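Local atomic coordinates of dihydropteroate synthase (Clostridioides difficile, PDB entry 6PZ2), a protein that catalyses the condensation of a dihydropterin pyrophosphate with p-aminobenzoic acid to give dihydropteroate, a step of folate synthesis. Residues M15-V20 with I245-D250. Numbering follows the deposited sequence.
Sequences MGILNV and IVRVHD. With PT1 (pteroic acid), chain K; SO4 (sulfate ion), chain B.
Ile17 packs against one face of the Arg247 guanidinium, and the two side chains cross at about a right angle. Ile17 CG1 sits over the centre of that guanidinium face, 3.7 Å from the plane. The pterin of pteroic acid covers the opposite face, with N8 3.3 Å from Arg247 CZ, so the flat group is sandwiched. The Arg247 chain is extended from CG to NE, which carries the guanidinium out to the ligand, and NE forms a salt bridge with Asp53. Farther along Ile17, CD1 makes a CH-pi contact with His249, 3.6 Å from the ring centroid and 10° off its normal. Met15 SD packs against Arg247 CG at 3.7 Å. The segments are neighbouring parallel strands, first and last in the TIM barrel of this pterin-binding enzyme. Met15 N donates to Val246 O, and Val248 N to Met15 O (3.0 Å). The pocket lies at the C-terminal strand ends. There a sulfate meets the guanidinium edge: Arg247 NH2 donates to its O2 at 2.8 Å, and NH1 to its O3. His249 NE2 donates to sulfate O4 (2.8 Å) in the ring plane, while Ser211 holds ND1. Asn19 ND2 adds a weak bond to O4. The sulfate probably marks the substrate pyrophosphate site.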
ATOM      1  N   MET A  15      -2.376   9.683 -12.642  1.00 33.39           N
ATOM      2  CA  MET A  15      -2.411  11.086 -12.992  1.00 31.11           C
ATOM      3  C   MET A  15      -1.323  11.801 -12.189  1.00 29.85           C
ATOM      4  O   MET A  15      -1.411  11.840 -10.991  1.00 30.30           O
ATOM      5  CB  MET A  15      -3.802  11.671 -12.695  1.00 30.48           C
ATOM      6  CG  MET A  15      -3.905  13.205 -12.701  1.00 33.70           C
ATOM      7  SD  MET A  15      -5.591  13.780 -12.268  1.00 30.50           S
ATOM      8  CE  MET A  15      -6.353  13.430 -13.849  1.00 34.90           C
ATOM      9  N   GLY A  16      -0.325  12.393 -12.841  1.00 31.73           N
ATOM     10  CA  GLY A  16       0.700  13.167 -12.143  1.00 27.40           C
ATOM     11  C   GLY A  16       0.305  14.615 -11.929  1.00 30.16           C
ATOM     12  O   GLY A  16      -0.308  15.240 -12.757  1.00 36.03           O
ATOM     13  N   ILE A  17       0.709  15.199 -10.825  1.00 29.86           N
ATOM     14  CA  ILE A  17       0.297  16.542 -10.502  1.00 29.16           C
ATOM     15  C   ILE A  17       1.351  17.542 -10.993  1.00 33.19           C
ATOM     16  O   ILE A  17       2.518  17.394 -10.678  1.00 30.73           O
ATOM     17  CB  ILE A  17       0.084  16.632  -8.985  1.00 27.93           C
ATOM     18  CG1 ILE A  17      -1.055  15.711  -8.555  1.00 26.78           C
ATOM     19  CG2 ILE A  17      -0.129  18.082  -8.571  1.00 31.10           C
ATOM     20  CD1 ILE A  17      -1.152  15.492  -7.064  1.00 32.65           C
ATOM     21  N   LEU A  18       0.935  18.580 -11.734  1.00 33.59           N
ATOM     22  CA  LEU A  18       1.817  19.666 -12.151  1.00 30.27           C
ATOM     23  C   LEU A  18       1.168  20.996 -11.757  1.00 31.76           C
ATOM     24  O   LEU A  18       0.321  21.490 -12.510  1.00 33.11           O
ATOM     25  CB  LEU A  18       2.044  19.586 -13.669  1.00 31.14           C
ATOM     26  CG  LEU A  18       3.021  20.616 -14.239  1.00 34.62           C
ATOM     27  CD1 LEU A  18       4.387  20.456 -13.611  1.00 37.97           C
ATOM     28  CD2 LEU A  18       3.149  20.494 -15.747  1.00 37.13           C
ATOM     29  N   ASN A  19       1.561  21.558 -10.617  1.00 33.44           N
ATOM     30  CA  ASN A  19       1.090  22.881 -10.166  1.00 39.50           C
ATOM     31  C   ASN A  19       2.073  23.953 -10.638  1.00 35.57           C
ATOM     32  O   ASN A  19       3.257  23.801 -10.469  1.00 37.78           O
ATOM     33  CB  ASN A  19       0.940  22.979  -8.641  1.00 43.75           C
ATOM     34  CG  ASN A  19      -0.219  22.138  -8.123  1.00 63.49           C
ATOM     35  OD1 ASN A  19      -1.346  22.234  -8.627  1.00 62.41           O
ATOM     36  ND2 ASN A  19       0.044  21.278  -7.140  1.00 56.80           N
ATOM     37  N   VAL A  20       1.587  25.051 -11.205  1.00 33.61           N
ATOM     38  CA  VAL A  20       2.490  26.050 -11.768  1.00 30.86           C
ATOM     39  C   VAL A  20       2.151  27.416 -11.178  1.00 31.45           C
ATOM     40  O   VAL A  20       2.441  28.423 -11.803  1.00 33.43           O
ATOM     41  CB  VAL A  20       2.467  26.072 -13.307  1.00 30.59           C
ATOM     42  CG1 VAL A  20       2.955  24.757 -13.892  1.00 31.13           C
ATOM     43  CG2 VAL A  20       1.099  26.411 -13.871  1.00 33.85           C
ATOM     44  N   ILE A 245      -8.279   5.732 -11.361  1.00 25.06           N
ATOM     45  CA  ILE A 245      -7.251   6.694 -11.592  1.00 25.75           C
ATOM     46  C   ILE A 245      -6.865   7.257 -10.230  1.00 25.11           C
ATOM     47  O   ILE A 245      -7.782   7.666  -9.505  1.00 23.66           O
ATOM     48  CB  ILE A 245      -7.736   7.859 -12.490  1.00 29.27           C
ATOM     49  CG1 ILE A 245      -8.395   7.373 -13.784  1.00 32.84           C
ATOM     50  CG2 ILE A 245      -6.599   8.833 -12.743  1.00 27.78           C
ATOM     51  CD1 ILE A 245      -8.950   8.462 -14.677  1.00 35.02           C
ATOM     52  N   VAL A 246      -5.568   7.357  -9.956  1.00 25.14           N
ATOM     53  CA  VAL A 246      -5.104   8.017  -8.743  1.00 27.43           C
ATOM     54  C   VAL A 246      -4.312   9.257  -9.142  1.00 29.12           C
ATOM     55  O   VAL A 246      -3.479   9.209 -10.039  1.00 27.78           O
ATOM     56  CB  VAL A 246      -4.267   7.095  -7.833  1.00 28.04           C
ATOM     57  CG1 VAL A 246      -5.144   6.029  -7.202  1.00 32.53           C
ATOM     58  CG2 VAL A 246      -3.086   6.452  -8.545  1.00 30.35           C
ATOM     59  N   ARG A 247      -4.569  10.348  -8.436  1.00 26.68           N
ATOM     60  CA  ARG A 247      -3.886  11.603  -8.680  1.00 30.67           C
ATOM     61  C   ARG A 247      -2.794  11.728  -7.611  1.00 29.81           C
ATOM     62  O   ARG A 247      -3.146  11.926  -6.459  1.00 27.63           O
ATOM     63  CB  ARG A 247      -4.885  12.769  -8.556  1.00 31.36           C
ATOM     64  CG  ARG A 247      -4.329  14.173  -8.761  1.00 30.96           C
ATOM     65  CD  ARG A 247      -5.376  15.274  -8.625  1.00 34.78           C
ATOM     66  NE  ARG A 247      -4.884  16.643  -8.731  1.00 29.51           N
ATOM     67  CZ  ARG A 247      -4.259  17.317  -7.776  1.00 30.42           C
ATOM     68  NH1 ARG A 247      -4.092  16.801  -6.566  1.00 33.55           N
ATOM     69  NH2 ARG A 247      -3.779  18.518  -8.051  1.00 32.53           N
ATOM     70  N   VAL A 248      -1.522  11.736  -7.997  1.00 26.39           N
ATOM     71  CA  VAL A 248      -0.392  11.592  -7.085  1.00 28.85           C
ATOM     72  C   VAL A 248       0.743  12.554  -7.438  1.00 29.83           C
ATOM     73  O   VAL A 248       0.925  12.903  -8.604  1.00 27.82           O
ATOM     74  CB  VAL A 248       0.136  10.150  -7.070  1.00 27.43           C
ATOM     75  CG1 VAL A 248      -0.901   9.208  -6.474  1.00 27.35           C
ATOM     76  CG2 VAL A 248       0.568   9.707  -8.464  1.00 29.35           C
ATOM     77  N   HIS A 249       1.490  12.971  -6.408  1.00 30.30           N
ATOM     78  CA  HIS A 249       2.777  13.633  -6.622  1.00 30.83           C
ATOM     79  C   HIS A 249       3.903  12.667  -7.017  1.00 31.87           C
ATOM     80  O   HIS A 249       4.832  13.082  -7.683  1.00 28.41           O
ATOM     81  CB  HIS A 249       3.221  14.342  -5.352  1.00 31.05           C
ATOM     82  CG  HIS A 249       2.222  15.358  -4.936  1.00 32.33           C
ATOM     83  ND1 HIS A 249       1.211  15.053  -4.042  1.00 31.50           N
ATOM     84  CD2 HIS A 249       2.090  16.658  -5.278  1.00 29.89           C
ATOM     85  CE1 HIS A 249       0.486  16.139  -3.863  1.00 36.61           C
ATOM     86  NE2 HIS A 249       0.992  17.141  -4.616  1.00 33.01           N
ATOM     87  N   ASP A 250       3.896  11.429  -6.534  1.00 31.60           N
ATOM     88  CA  ASP A 250       5.036  10.552  -6.680  1.00 31.64           C
ATOM     89  C   ASP A 250       4.594   9.437  -7.624  1.00 30.45           C
ATOM     90  O   ASP A 250       3.964   8.444  -7.241  1.00 30.10           O
ATOM     91  CB  ASP A 250       5.507   9.989  -5.337  1.00 33.82           C
ATOM     92  CG  ASP A 250       5.887  11.052  -4.322  1.00 38.71           C
ATOM     93  OD1 ASP A 250       5.057  11.399  -3.449  1.00 44.51           O
ATOM     94  OD2 ASP A 250       7.002  11.545  -4.433  1.00 45.47           O
TER
HETATM   95  C2  PT1 K 310      -8.467  15.661  -5.686  1.00 26.79           C
HETATM   96  C3  PT1 K 310      -7.726  16.910  -5.731  1.00 29.36           C
HETATM   97  C5  PT1 K 310      -7.775  17.592  -7.026  1.00 27.84           C
HETATM   98  N6  PT1 K 310      -7.009  17.439  -4.705  1.00 31.44           N
HETATM   99  C7  PT1 K 310      -9.169  15.913  -7.899  1.00 32.60           C
HETATM  100  N9  PT1 K 310      -8.503  17.070  -8.013  1.00 31.81           N
HETATM  101  C10 PT1 K 310      -6.374  18.612  -4.862  1.00 29.42           C
HETATM  102  N11 PT1 K 310      -9.863  15.408  -8.935  1.00 31.28           N
HETATM  103  C12 PT1 K 310      -6.452  19.290  -6.084  1.00 29.46           C
HETATM  104  C21 PT1 K 310      -5.424  18.716   2.865  1.00 35.54           C
HETATM  105  O22 PT1 K 310      -6.348  18.406   3.633  1.00 40.08           O
HETATM  106  O1  PT1 K 310      -8.510  14.921  -4.568  1.00 32.81           O
HETATM  107  N4  PT1 K 310      -9.178  15.223  -6.745  1.00 33.57           N
HETATM  108  N8  PT1 K 310      -7.106  18.759  -7.143  1.00 31.94           N
HETATM  109  C13 PT1 K 310      -5.612  19.205  -3.695  1.00 32.92           C
HETATM  110  N14 PT1 K 310      -6.561  19.440  -2.613  1.00 29.63           N
HETATM  111  C15 PT1 K 310      -6.233  19.316  -1.309  1.00 31.22           C
HETATM  112  C16 PT1 K 310      -4.908  19.239  -0.864  1.00 30.57           C
HETATM  113  C17 PT1 K 310      -7.265  19.196  -0.387  1.00 31.53           C
HETATM  114  C18 PT1 K 310      -4.650  19.083   0.495  1.00 34.52           C
HETATM  115  C19 PT1 K 310      -7.011  19.034   0.972  1.00 31.87           C
HETATM  116  C20 PT1 K 310      -5.699  18.966   1.411  1.00 34.78           C
HETATM  117  O23 PT1 K 310      -4.269  18.759   3.293  1.00 33.18           O
HETATM  118  S   SO4 B 301      -1.980  19.247  -4.520  1.00 38.62           S
HETATM  119  O1  SO4 B 301      -2.414  20.062  -3.362  1.00 40.05           O
HETATM  120  O2  SO4 B 301      -2.763  19.631  -5.715  1.00 44.90           O
HETATM  121  O3  SO4 B 301      -2.199  17.814  -4.224  1.00 43.84           O
HETATM  122  O4  SO4 B 301      -0.541  19.483  -4.776  1.00 34.43           O
HETATM  123  O   HOH W   1       4.099  16.046  -9.060  1.00 47.96           O
HETATM  124  O   HOH W   2      -2.666  20.391 -10.581  1.00 42.79           O